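Local coordinates for glutathione S-transferase (PDB 4O7H), which probably catalyses the conjugation of glutathione to electrophilic substrates, at residues A[44-55]-A[60-71]. Sequence-based numbering, arbitrary orientation.
Sequences MNPEGEVPVLVE and TITDGWAICEYL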
loop_
_atom_site.group_PDB
_atom_site.type_symbol
_atom_site.label_atom_id
_atom_site.label_comp_id
_atom_site.label_asym_id
_atom_site.label_seq_id
_atom_site.Cartn_x
_atom_site.Cartn_y
_atom_site.Cartn_z
ATOM N N MET A 44 -14.072 15.190 -4.125
ATOM C CA MET A 44 -14.515 13.979 -3.445
ATOM C C MET A 44 -13.336 13.128 -2.912
ATOM O O MET A 44 -13.398 12.605 -1.784
ATOM C CB MET A 44 -15.337 13.150 -4.432
ATOM C CG MET A 44 -15.758 11.812 -3.902
ATOM S SD MET A 44 -16.737 10.877 -5.075
ATOM C CE MET A 44 -15.584 10.624 -6.356
ATOM N N ASN A 45 -12.286 13.022 -3.727
ATOM C CA ASN A 45 -11.033 12.345 -3.389
ATOM C C ASN A 45 -9.805 13.139 -3.736
ATOM O O ASN A 45 -9.368 13.223 -4.880
ATOM C CB ASN A 45 -10.908 10.997 -4.126
ATOM C CG ASN A 45 -9.612 10.320 -3.767
ATOM O OD1 ASN A 45 -8.973 10.737 -2.829
ATOM N ND2 ASN A 45 -9.249 9.255 -4.447
ATOM N N PRO A 46 -9.244 13.820 -2.743
ATOM C CA PRO A 46 -8.097 14.673 -3.032
ATOM C C PRO A 46 -6.888 14.015 -3.603
ATOM O O PRO A 46 -6.034 14.697 -4.180
ATOM C CB PRO A 46 -7.779 15.283 -1.679
ATOM C CG PRO A 46 -8.230 14.297 -0.701
ATOM C CD PRO A 46 -9.529 13.768 -1.309
ATOM N N GLU A 47 -6.776 12.681 -3.463
ATOM C CA GLU A 47 -5.691 11.965 -4.076
ATOM C C GLU A 47 -5.855 11.832 -5.598
ATOM O O GLU A 47 -4.895 11.593 -6.319
ATOM C CB GLU A 47 -5.538 10.598 -3.401
ATOM C CG GLU A 47 -4.150 10.059 -3.628
ATOM C CD GLU A 47 -3.896 8.629 -3.161
ATOM O OE1 GLU A 47 -4.721 8.008 -2.425
ATOM O OE2 GLU A 47 -2.802 8.161 -3.510
ATOM N N GLY A 48 -7.079 12.002 -6.088
ATOM C CA GLY A 48 -7.388 11.995 -7.527
ATOM C C GLY A 48 -7.224 10.632 -8.164
ATOM O O GLY A 48 -6.903 10.530 -9.363
ATOM N N GLU A 49 -7.450 9.591 -7.359
ATOM C CA GLU A 49 -7.371 8.219 -7.840
ATOM C C GLU A 49 -8.707 7.520 -7.741
ATOM O O GLU A 49 -9.518 7.859 -6.876
ATOM C CB GLU A 49 -6.397 7.430 -6.982
ATOM C CG GLU A 49 -5.007 8.040 -6.848
ATOM C CD GLU A 49 -4.046 7.673 -7.934
ATOM O OE1 GLU A 49 -4.495 7.184 -9.029
ATOM O OE2 GLU A 49 -2.808 7.854 -7.670
ATOM N N VAL A 50 -8.884 6.507 -8.598
ATOM C CA VAL A 50 -9.855 5.471 -8.371
ATOM C C VAL A 50 -9.188 4.264 -7.649
ATOM O O VAL A 50 -7.977 4.067 -7.777
ATOM C CB VAL A 50 -10.532 4.993 -9.665
ATOM C CG1 VAL A 50 -11.382 6.126 -10.236
ATOM C CG2 VAL A 50 -9.493 4.484 -10.673
ATOM N N PRO A 51 -9.966 3.449 -6.932
ATOM C CA PRO A 51 -11.424 3.450 -6.721
ATOM C C PRO A 51 -11.906 4.352 -5.615
ATOM O O PRO A 51 -11.179 4.674 -4.647
ATOM C CB PRO A 51 -11.735 2.012 -6.340
ATOM C CG PRO A 51 -10.476 1.554 -5.644
ATOM C CD PRO A 51 -9.341 2.251 -6.327
ATOM N N VAL A 52 -13.165 4.779 -5.772
ATOM C CA VAL A 52 -13.888 5.440 -4.697
ATOM C C VAL A 52 -15.282 4.787 -4.620
ATOM O O VAL A 52 -15.985 4.712 -5.658
ATOM C CB VAL A 52 -14.065 6.948 -4.976
ATOM C CG1 VAL A 52 -14.838 7.605 -3.855
ATOM C CG2 VAL A 52 -12.696 7.606 -5.106
ATOM N N LEU A 53 -15.671 4.350 -3.440
ATOM C CA LEU A 53 -16.993 3.787 -3.187
ATOM C C LEU A 53 -17.880 4.830 -2.517
ATOM O O LEU A 53 -17.454 5.454 -1.516
ATOM C CB LEU A 53 -16.883 2.559 -2.303
ATOM C CG LEU A 53 -18.161 1.800 -1.908
ATOM C CD1 LEU A 53 -18.744 1.062 -3.103
ATOM C CD2 LEU A 53 -17.869 0.876 -0.757
ATOM N N VAL A 54 -19.097 5.010 -3.057
ATOM C CA VAL A 54 -20.099 5.906 -2.413
ATOM C C VAL A 54 -21.365 5.069 -2.119
ATOM O O VAL A 54 -21.983 4.474 -3.035
ATOM C CB VAL A 54 -20.431 7.131 -3.267
ATOM C CG1 VAL A 54 -21.332 8.087 -2.478
ATOM C CG2 VAL A 54 -19.156 7.803 -3.764
ATOM N N GLU A 55 -21.657 4.923 -0.841
ATOM C CA GLU A 55 -22.839 4.208 -0.410
ATOM C C GLU A 55 -24.076 5.067 -0.700
ATOM O O GLU A 55 -23.974 6.244 -0.936
ATOM C CB GLU A 55 -22.780 3.864 1.069
ATOM C CG GLU A 55 -21.681 2.882 1.473
ATOM C CD GLU A 55 -22.029 1.431 1.221
ATOM O OE1 GLU A 55 -22.782 1.137 0.263
ATOM O OE2 GLU A 55 -21.553 0.595 2.011
ATOM N N THR A 60 -18.598 7.983 1.690
ATOM C CA THR A 60 -17.596 7.903 0.639
ATOM C C THR A 60 -16.310 7.298 1.191
ATOM O O THR A 60 -15.718 7.848 2.146
ATOM C CB THR A 60 -17.296 9.298 0.124
ATOM O OG1 THR A 60 -18.494 9.851 -0.421
ATOM C CG2 THR A 60 -16.272 9.271 -0.963
ATOM N N ILE A 61 -15.917 6.142 0.640
ATOM C CA ILE A 61 -14.739 5.412 1.075
ATOM C C ILE A 61 -13.731 5.422 -0.064
ATOM O O ILE A 61 -14.037 5.043 -1.208
ATOM C CB ILE A 61 -15.088 3.952 1.457
ATOM C CG1 ILE A 61 -16.375 3.882 2.333
ATOM C CG2 ILE A 61 -13.893 3.255 2.075
ATOM C CD1 ILE A 61 -16.285 4.549 3.671
ATOM N N THR A 62 -12.526 5.892 0.256
ATOM C CA THR A 62 -11.475 6.128 -0.736
ATOM C C THR A 62 -10.274 5.225 -0.392
ATOM O O THR A 62 -9.991 5.011 0.795
ATOM C CB THR A 62 -11.086 7.610 -0.620
ATOM O OG1 THR A 62 -12.209 8.446 -0.980
ATOM C CG2 THR A 62 -9.937 7.913 -1.403
ATOM N N ASP A 63 -9.574 4.742 -1.405
ATOM C CA ASP A 63 -8.399 3.885 -1.334
ATOM C C ASP A 63 -8.844 2.430 -1.378
ATOM O O ASP A 63 -9.742 2.019 -0.645
ATOM C CB ASP A 63 -7.502 4.049 -0.082
ATOM C CG ASP A 63 -6.395 3.021 -0.049
ATOM O OD1 ASP A 63 -5.497 3.095 -0.897
ATOM O OD2 ASP A 63 -6.405 2.158 0.838
ATOM N N GLY A 64 -8.222 1.656 -2.264
ATOM C CA GLY A 64 -8.575 0.242 -2.418
ATOM C C GLY A 64 -8.537 -0.537 -1.107
ATOM O O GLY A 64 -9.437 -1.339 -0.817
ATOM N N TRP A 65 -7.478 -0.390 -0.326
ATOM C CA TRP A 65 -7.358 -1.144 0.881
ATOM C C TRP A 65 -8.417 -0.693 1.869
ATOM O O TRP A 65 -9.101 -1.511 2.508
ATOM C CB TRP A 65 -5.972 -1.032 1.509
ATOM C CG TRP A 65 -4.873 -1.725 0.805
ATOM C CD1 TRP A 65 -4.912 -2.434 -0.368
ATOM C CD2 TRP A 65 -3.467 -1.720 1.216
ATOM N NE1 TRP A 65 -3.615 -2.885 -0.699
ATOM C CE2 TRP A 65 -2.733 -2.442 0.236
ATOM C CE3 TRP A 65 -2.765 -1.130 2.299
ATOM C CZ2 TRP A 65 -1.350 -2.657 0.350
ATOM C CZ3 TRP A 65 -1.458 -1.347 2.410
ATOM C CH2 TRP A 65 -0.731 -2.082 1.437
ATOM N N ALA A 66 -8.577 0.636 2.031
ATOM C CA ALA A 66 -9.615 1.129 2.910
ATOM C C ALA A 66 -10.991 0.596 2.533
ATOM O O ALA A 66 -11.786 0.203 3.388
ATOM C CB ALA A 66 -9.666 2.640 2.879
ATOM N N ILE A 67 -11.285 0.568 1.231
ATOM C CA ILE A 67 -12.570 0.016 0.760
ATOM C C ILE A 67 -12.689 -1.468 1.096
ATOM O O ILE A 67 -13.708 -1.905 1.610
ATOM C CB ILE A 67 -12.794 0.249 -0.755
ATOM C CG1 ILE A 67 -12.955 1.754 -1.039
ATOM C CG2 ILE A 67 -13.988 -0.540 -1.221
ATOM C CD1 ILE A 67 -12.795 2.082 -2.516
ATOM N N CYS A 68 -11.646 -2.243 0.837
ATOM C CA CYS A 68 -11.670 -3.679 1.137
ATOM C C CYS A 68 -11.860 -3.968 2.609
ATOM O O CYS A 68 -12.680 -4.840 2.989
ATOM C CB CYS A 68 -10.437 -4.348 0.573
ATOM S SG CYS A 68 -10.465 -4.465 -1.245
ATOM N N GLU A 69 -11.195 -3.207 3.466
ATOM C CA GLU A 69 -11.345 -3.441 4.901
ATOM C C GLU A 69 -12.736 -2.990 5.350
ATOM O O GLU A 69 -13.371 -3.672 6.161
ATOM C CB GLU A 69 -10.280 -2.703 5.677
ATOM C CG GLU A 69 -8.869 -3.174 5.399
ATOM C CD GLU A 69 -8.590 -4.550 5.966
ATOM O OE1 GLU A 69 -9.255 -4.974 6.926
ATOM O OE2 GLU A 69 -7.689 -5.181 5.408
ATOM N N TYR A 70 -13.237 -1.891 4.783
ATOM C CA TYR A 70 -14.584 -1.406 5.060
ATOM C C TYR A 70 -15.584 -2.469 4.637
ATOM O O TYR A 70 -16.540 -2.771 5.391
ATOM C CB TYR A 70 -14.834 -0.124 4.276
ATOM C CG TYR A 70 -16.280 0.303 4.248
ATOM C CD1 TYR A 70 -16.827 1.056 5.284
ATOM C CD2 TYR A 70 -17.090 -0.041 3.175
ATOM C CE1 TYR A 70 -18.184 1.468 5.248
ATOM C CE2 TYR A 70 -18.441 0.364 3.153
ATOM C CZ TYR A 70 -18.967 1.082 4.178
ATOM O OH TYR A 70 -20.330 1.470 4.152
ATOM N N LEU A 71 -15.430 -3.046 3.458
ATOM C CA LEU A 71 -16.402 -4.080 3.005
ATOM C C LEU A 71 -16.447 -5.268 3.966
ATOM O O LEU A 71 -17.535 -5.814 4.234
ATOM C CB LEU A 71 -16.164 -4.543 1.577
ATOM C CG LEU A 71 -16.328 -3.511 0.478
ATOM C CD1 LEU A 71 -15.900 -4.129 -0.840
ATOM C CD2 LEU A 71 -17.768 -2.942 0.445
HETATM O O HOH W 1 -11.968 11.597 0.411
HETATM O O HOH W 2 -8.368 5.147 -4.329
#
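A chi1 of 180° swings the N45 amide away from its backbone N and against the methyl of T62, OD1 standing 3.3 Å from T62 CG2; T62 meets it because chi1 of -64° sends that methyl, rather than the hydroxyl, away from its own backbone N. The same amide ties up its loop: OD1 accepts from E47 N in an Asx turn, the donor lying above the carbonyl plane, while ND2 gives a bond of 2.8 Å to E49 O, in the amide plane and on a lone pair of the acceptor. Cutting this side chain back to an alanine would probably leave E47 N and E49 O without these mates and open a gap beside the T62 methyl. On the sheet face that carries V52, T62 and T60, T60 CG2 touches both V52 CG1 and M44 CG.

V50 leads into P51 through a cis peptide, the cis-proline loop characteristic of the thioredoxin fold, which in relatives borders the glutathione site, and the chain then enters strand 52-54, which pairs antiparallel with the edge strand 60-62. L53 and I61 form the hydrogen-bonded pair, I61 N reaching L53 O at 2.7 Å with an N-H...O angle of 168°. Beyond D63, whose OD2 caps helix 64-74 by accepting from A66 N, the helix packs on the sheet face that carries L53 and I61. I67 CD1 settles between P51 CG and L53 CB, and L53 CD2 reaches both L71 CD2 and, 4.0 Å off, Y70 CE2. I61 CG1 sits over the centre of one face of the Y70 ring. At the ring's edge the phenol donates to the anti lone pair of E55 OE2, with 2.6 Å between Y70 OH and that oxygen; Y75 OH also hydrogen-bonds to OE2, and R2 forms a salt bridge with OE1. R100 of the second subunit forms salt bridges with both E47 and D63.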